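Local coordinates for protein putidaredoxin reductase (Pseudomonas putida, PDB 1Q1R) that probably passes electrons from NADH through its bound FAD to putidaredoxin, the iron-sulfur partner of the cytochrome P450cam monooxygenase, at residues D149-V154 against R236-L241; H174-D179 against G205-T210. One frame throughout, in Å; residues are numbered along the deposited sequence.

Contact 1 of 2, residues D149-V154 against R236-L241; sequences DNRLVV and RLPADL
Asp-240 has CG anti to its own carbonyl carbon (chi1 -66°), which turns the carboxylate back toward Arg-151 and presents OD2 to the backbone there. Arg-151 shares that first torsion and then runs extended from CG to NE, and its chain crosses Pro-238 obliquely.

The Asp-240 carboxylate acts on the main chain: Arg-151 N donates to Asp-240 OD2 at 2.7 Å in a nearly straight bond that uses the anti lone pair of the oxygen. Arg-151 O in turn accepts twice, from Asp-240 N at 2.7 Å and from Leu-241 N at 3.1 Å, the latter more bent. Both polar backbone atoms of Arg-151 are thus held by the turn at Asp-240. Leu-241 N on Arg-151 O and Val-153 N on Leu-241 O (3.0 Å) together make the parallel bridge of Leu-152 with Leu-241. Beside the carboxylate, the Asn-150 side chain crosses that of Asp-240 at about a right angle, with its amide plane 34° from the carboxylate.

On the partly exposed side, Arg-151 CD rests on Pro-238 CG at 3.8 Å. Deeper in, Val-153 CG2 meets Ala-239 CB at 3.8 Å, while Leu-152 CD1 packs on Leu-241 CG at 3.9 Å and also lies against the Leu-241 carbonyl.

The segment 236-241 links two sheets. Strand 236-238 is an edge of the antiparallel 214-219/226-231/236-238 sheet, and strand 241-244 enters the parallel Rossmann-type sheet, between 130-132 and 151-155. Val-153 and Leu-237 extend the apolar layer to Val-229 and Cys-231 of strand 226-231, whereas Leu-152 packs on Ala-168 of helix 159-170, which covers the other face of the parallel sheet.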
loop_
_atom_site.group_PDB
_atom_site.type_symbol
_atom_site.label_atom_id
_atom_site.label_comp_id
_atom_site.label_asym_id
_atom_site.label_seq_id
_atom_site.Cartn_x
_atom_site.Cartn_y
_atom_site.Cartn_z
ATOM N N ASP A 149 -20.014 -15.080 -14.986
ATOM C CA ASP A 149 -21.330 -15.374 -14.442
ATOM C C ASP A 149 -21.361 -15.903 -13.010
ATOM O O ASP A 149 -22.432 -16.041 -12.423
ATOM C CB ASP A 149 -22.095 -16.303 -15.390
ATOM C CG ASP A 149 -22.245 -15.706 -16.784
ATOM O OD1 ASP A 149 -22.575 -14.503 -16.884
ATOM O OD2 ASP A 149 -22.034 -16.431 -17.780
ATOM N N ASN A 150 -20.202 -16.198 -12.431
ATOM C CA ASN A 150 -20.197 -16.639 -11.045
ATOM C C ASN A 150 -20.369 -15.389 -10.192
ATOM O O ASN A 150 -20.130 -14.268 -10.658
ATOM C CB ASN A 150 -18.897 -17.372 -10.696
ATOM C CG ASN A 150 -19.027 -18.877 -10.862
ATOM O OD1 ASN A 150 -19.869 -19.351 -11.626
ATOM N ND2 ASN A 150 -18.191 -19.634 -10.158
ATOM N N ARG A 151 -20.793 -15.573 -8.950
ATOM C CA ARG A 151 -21.027 -14.436 -8.076
ATOM C C ARG A 151 -19.919 -14.147 -7.079
ATOM O O ARG A 151 -19.534 -15.002 -6.280
ATOM C CB ARG A 151 -22.361 -14.620 -7.343
ATOM C CG ARG A 151 -23.570 -14.487 -8.264
ATOM C CD ARG A 151 -24.835 -15.073 -7.647
ATOM N NE ARG A 151 -26.005 -14.829 -8.488
ATOM C CZ ARG A 151 -26.664 -13.673 -8.536
ATOM N NH1 ARG A 151 -26.276 -12.651 -7.784
ATOM N NH2 ARG A 151 -27.708 -13.534 -9.345
ATOM N N LEU A 152 -19.414 -12.920 -7.134
ATOM C CA LEU A 152 -18.367 -12.481 -6.229
ATOM C C LEU A 152 -18.892 -11.420 -5.279
ATOM O O LEU A 152 -19.670 -10.548 -5.667
ATOM C CB LEU A 152 -17.182 -11.885 -7.000
ATOM C CG LEU A 152 -16.181 -11.056 -6.167
ATOM C CD1 LEU A 152 -15.467 -11.950 -5.162
ATOM C CD2 LEU A 152 -15.167 -10.384 -7.083
ATOM N N VAL A 153 -18.472 -11.515 -4.028
ATOM C CA VAL A 153 -18.821 -10.514 -3.045
ATOM C C VAL A 153 -17.503 -10.049 -2.457
ATOM O O VAL A 153 -16.743 -10.839 -1.896
ATOM C CB VAL A 153 -19.710 -11.054 -1.907
ATOM C CG1 VAL A 153 -19.893 -9.962 -0.852
ATOM C CG2 VAL A 153 -21.074 -11.468 -2.455
ATOM N N VAL A 154 -17.218 -8.765 -2.632
ATOM C CA VAL A 154 -16.005 -8.167 -2.103
ATOM C C VAL A 154 -16.395 -7.450 -0.812
ATOM O O VAL A 154 -17.331 -6.652 -0.804
ATOM C CB VAL A 154 -15.415 -7.119 -3.083
ATOM C CG1 VAL A 154 -14.171 -6.491 -2.479
ATOM C CG2 VAL A 154 -15.110 -7.772 -4.436
ATOM N N ARG A 236 -29.534 -11.551 1.985
ATOM C CA ARG A 236 -28.730 -12.725 1.670
ATOM C C ARG A 236 -28.103 -12.526 0.294
ATOM O O ARG A 236 -28.805 -12.343 -0.701
ATOM C CB ARG A 236 -29.570 -14.007 1.654
ATOM C CG ARG A 236 -28.804 -15.217 1.086
ATOM C CD ARG A 236 -29.614 -16.509 1.137
ATOM N NE ARG A 236 -28.868 -17.654 0.608
ATOM C CZ ARG A 236 -28.748 -17.946 -0.684
ATOM N NH1 ARG A 236 -29.327 -17.183 -1.603
ATOM N NH2 ARG A 236 -28.047 -19.007 -1.065
ATOM N N LEU A 237 -26.779 -12.557 0.242
ATOM C CA LEU A 237 -26.077 -12.395 -1.022
ATOM C C LEU A 237 -25.421 -13.721 -1.390
ATOM O O LEU A 237 -24.431 -14.116 -0.779
ATOM C CB LEU A 237 -25.008 -11.304 -0.897
ATOM C CG LEU A 237 -25.505 -9.888 -0.588
ATOM C CD1 LEU A 237 -24.326 -9.002 -0.233
ATOM C CD2 LEU A 237 -26.260 -9.334 -1.785
ATOM N N PRO A 238 -25.976 -14.435 -2.384
ATOM C CA PRO A 238 -25.390 -15.717 -2.789
ATOM C C PRO A 238 -24.008 -15.438 -3.368
ATOM O O PRO A 238 -23.830 -14.466 -4.098
ATOM C CB PRO A 238 -26.376 -16.226 -3.834
ATOM C CG PRO A 238 -26.857 -14.952 -4.477
ATOM C CD PRO A 238 -27.084 -14.052 -3.278
ATOM N N ALA A 239 -23.030 -16.274 -3.040
ATOM C CA ALA A 239 -21.679 -16.048 -3.535
ATOM C C ALA A 239 -20.925 -17.317 -3.892
ATOM O O ALA A 239 -21.032 -18.331 -3.205
ATOM C CB ALA A 239 -20.881 -15.262 -2.503
ATOM N N ASP A 240 -20.162 -17.248 -4.977
ATOM C CA ASP A 240 -19.335 -18.370 -5.406
ATOM C C ASP A 240 -17.916 -18.068 -4.936
ATOM O O ASP A 240 -17.081 -18.963 -4.811
ATOM C CB ASP A 240 -19.347 -18.500 -6.931
ATOM C CG ASP A 240 -20.708 -18.868 -7.469
ATOM O OD1 ASP A 240 -21.240 -19.913 -7.047
ATOM O OD2 ASP A 240 -21.244 -18.117 -8.313
ATOM N N LEU A 241 -17.659 -16.790 -4.668
ATOM C CA LEU A 241 -16.343 -16.342 -4.228
ATOM C C LEU A 241 -16.477 -15.119 -3.329
ATOM O O LEU A 241 -17.304 -14.245 -3.582
ATOM C CB LEU A 241 -15.492 -15.982 -5.450
ATOM C CG LEU A 241 -14.045 -15.532 -5.245
ATOM C CD1 LEU A 241 -13.225 -16.670 -4.639
ATOM C CD2 LEU A 241 -13.458 -15.110 -6.596
#

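Contact 2 of 2, residues H174-D179 against G205-T210; sequences HVTLLD and GVDIRT
Asp-207 N donates to Val-175 O at 2.9 Å, the first of four backbone bonds that pair the two strands in parallel; the series ends with Asp-179 N on Arg-209 O at 3.1 Å. Between them Arg-209 N meets Leu-177 O at 2.8 Å. One face is buried and apolar: Val-206 CG1 lies 4.2 Å from Leu-177 CB, with Val-175 and Ile-208 on the same side. On the other, Arg-209 has CG anti to its carbonyl carbon (chi1 -53°), which sets its chain snugly beside the buried Leu-178, CB 3.7 Å from Leu-178 CD2.

By contrast, the polar ends of Asp-207 and Arg-209 are partly exposed. NE and NH2 of Arg-209 both grip the single oxygen OD2, with NE at 2.8 Å from Asp-207 OD2, a side-on salt bridge in the guanidinium plane. One water joins that oxygen to Thr-176 OG1; another bridges Val-175 N and Gly-205 O just ahead of the first backbone bond.

Gly-205 ends helix 191-204 in a Schellman motif, and strand 207-209 then completes the beta-alpha-beta unit 174-178/191-204/207-209. Strand 207-209 forms the sheet edge, 174-178 pairs with 151-155 on its other side, and helix 159-170 covers Val-175, Leu-177 and Val-206.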
loop_
_atom_site.group_PDB
_atom_site.type_symbol
_atom_site.label_atom_id
_atom_site.label_comp_id
_atom_site.label_asym_id
_atom_site.label_seq_id
_atom_site.Cartn_x
_atom_site.Cartn_y
_atom_site.Cartn_z
ATOM N N HIS A 174 -20.482 -11.622 -11.651
ATOM C CA HIS A 174 -21.570 -10.822 -11.099
ATOM C C HIS A 174 -20.886 -10.317 -9.839
ATOM O O HIS A 174 -20.519 -11.114 -8.970
ATOM C CB HIS A 174 -22.768 -11.708 -10.747
ATOM C CG HIS A 174 -23.855 -10.992 -10.007
ATOM N ND1 HIS A 174 -23.721 -10.576 -8.699
ATOM C CD2 HIS A 174 -25.095 -10.609 -10.397
ATOM C CE1 HIS A 174 -24.831 -9.970 -8.315
ATOM N NE2 HIS A 174 -25.680 -9.975 -9.326
ATOM N N VAL A 175 -20.706 -9.004 -9.733
ATOM C CA VAL A 175 -19.990 -8.442 -8.594
ATOM C C VAL A 175 -20.776 -7.523 -7.660
ATOM O O VAL A 175 -21.474 -6.613 -8.108
ATOM C CB VAL A 175 -18.744 -7.660 -9.086
ATOM C CG1 VAL A 175 -17.874 -7.268 -7.913
ATOM C CG2 VAL A 175 -17.966 -8.498 -10.096
ATOM N N THR A 176 -20.635 -7.774 -6.359
ATOM C CA THR A 176 -21.268 -6.975 -5.315
ATOM C C THR A 176 -20.161 -6.555 -4.342
ATOM O O THR A 176 -19.362 -7.386 -3.904
ATOM C CB THR A 176 -22.330 -7.787 -4.514
ATOM O OG1 THR A 176 -23.351 -8.264 -5.399
ATOM C CG2 THR A 176 -22.973 -6.908 -3.445
ATOM N N LEU A 177 -20.096 -5.270 -4.010
ATOM C CA LEU A 177 -19.075 -4.804 -3.079
ATOM C C LEU A 177 -19.739 -4.187 -1.863
ATOM O O LEU A 177 -20.653 -3.373 -1.985
ATOM C CB LEU A 177 -18.144 -3.793 -3.753
ATOM C CG LEU A 177 -16.952 -3.331 -2.910
ATOM C CD1 LEU A 177 -15.790 -2.936 -3.812
ATOM C CD2 LEU A 177 -17.373 -2.170 -2.024
ATOM N N LEU A 178 -19.264 -4.573 -0.686
ATOM C CA LEU A 178 -19.838 -4.092 0.560
ATOM C C LEU A 178 -18.870 -3.269 1.391
ATOM O O LEU A 178 -17.698 -3.626 1.543
ATOM C CB LEU A 178 -20.304 -5.282 1.401
ATOM C CG LEU A 178 -21.081 -6.378 0.671
ATOM C CD1 LEU A 178 -21.331 -7.536 1.628
ATOM C CD2 LEU A 178 -22.389 -5.818 0.141
ATOM N N ASP A 179 -19.372 -2.168 1.937
ATOM C CA ASP A 179 -18.562 -1.319 2.797
ATOM C C ASP A 179 -19.435 -0.816 3.937
ATOM O O ASP A 179 -20.588 -0.441 3.732
ATOM C CB ASP A 179 -17.983 -0.132 2.028
ATOM C CG ASP A 179 -16.848 0.546 2.779
ATOM O OD1 ASP A 179 -17.063 1.003 3.922
ATOM O OD2 ASP A 179 -15.730 0.618 2.232
ATOM N N GLY A 205 -21.310 -2.156 -13.734
ATOM C CA GLY A 205 -22.058 -3.352 -13.386
ATOM C C GLY A 205 -21.918 -3.779 -11.936
ATOM O O GLY A 205 -22.630 -4.667 -11.473
ATOM N N VAL A 206 -21.000 -3.155 -11.210
ATOM C CA VAL A 206 -20.804 -3.492 -9.810
ATOM C C VAL A 206 -21.955 -2.981 -8.954
ATOM O O VAL A 206 -22.396 -1.842 -9.105
ATOM C CB VAL A 206 -19.509 -2.873 -9.251
ATOM C CG1 VAL A 206 -19.374 -3.199 -7.762
ATOM C CG2 VAL A 206 -18.320 -3.385 -10.020
ATOM N N ASP A 207 -22.450 -3.833 -8.062
ATOM C CA ASP A 207 -23.515 -3.428 -7.157
ATOM C C ASP A 207 -22.847 -3.078 -5.835
ATOM O O ASP A 207 -22.523 -3.958 -5.038
ATOM C CB ASP A 207 -24.528 -4.557 -6.953
ATOM C CG ASP A 207 -25.528 -4.247 -5.852
ATOM O OD1 ASP A 207 -25.762 -3.052 -5.566
ATOM O OD2 ASP A 207 -26.091 -5.196 -5.278
ATOM N N ILE A 208 -22.625 -1.784 -5.621
ATOM C CA ILE A 208 -21.979 -1.293 -4.407
ATOM C C ILE A 208 -22.999 -1.016 -3.309
ATOM O O ILE A 208 -23.958 -0.270 -3.513
ATOM C CB ILE A 208 -21.191 0.005 -4.694
ATOM C CG1 ILE A 208 -20.033 -0.299 -5.646
ATOM C CG2 ILE A 208 -20.683 0.615 -3.392
ATOM C CD1 ILE A 208 -19.236 0.911 -6.058
ATOM N N ARG A 209 -22.783 -1.620 -2.146
ATOM C CA ARG A 209 -23.677 -1.431 -1.010
ATOM C C ARG A 209 -22.921 -0.827 0.161
ATOM O O ARG A 209 -22.175 -1.511 0.860
ATOM C CB ARG A 209 -24.305 -2.767 -0.601
ATOM C CG ARG A 209 -24.964 -3.470 -1.771
ATOM C CD ARG A 209 -26.005 -4.482 -1.346
ATOM N NE ARG A 209 -26.719 -4.985 -2.518
ATOM C CZ ARG A 209 -27.905 -5.582 -2.478
ATOM N NH1 ARG A 209 -28.525 -5.755 -1.317
ATOM N NH2 ARG A 209 -28.474 -6.003 -3.601
ATOM N N THR A 210 -23.115 0.471 0.362
ATOM C CA THR A 210 -22.456 1.180 1.447
ATOM C C THR A 210 -23.302 1.097 2.711
ATOM O O THR A 210 -24.471 0.730 2.658
ATOM C CB THR A 210 -22.231 2.655 1.078
ATOM O OG1 THR A 210 -23.469 3.233 0.651
ATOM C CG2 THR A 210 -21.208 2.770 -0.045
HETATM O O HOH W 1 -22.425 -7.345 -11.451
HETATM O O HOH W 2 -25.989 -7.836 -5.534
#

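Contacts 1 and 2 both reach one five-stranded parallel sheet, contact 1 also taking in strand 236-238 of the antiparallel one; their centres are about 10 Å apart, with contact 2 nested in the chain between the segments of contact 1. Strands 151-155 and 174-178 join them: Leu-152 N lies 2.8 Å from His-174 O, a probable hydrogen bond, while Leu-237 of strand 236-238 packs its CD1 on Leu-178 CD2 at 3.7 Å. A GxGxxG-like turn follows strand 151-155, consistent with the NADH-binding domain of the glutathione reductase fold. Neither contact appears to belong to the flavin site: the side chains of Leu-152 and Leu-177 are each about 13 Å from the bound FAD.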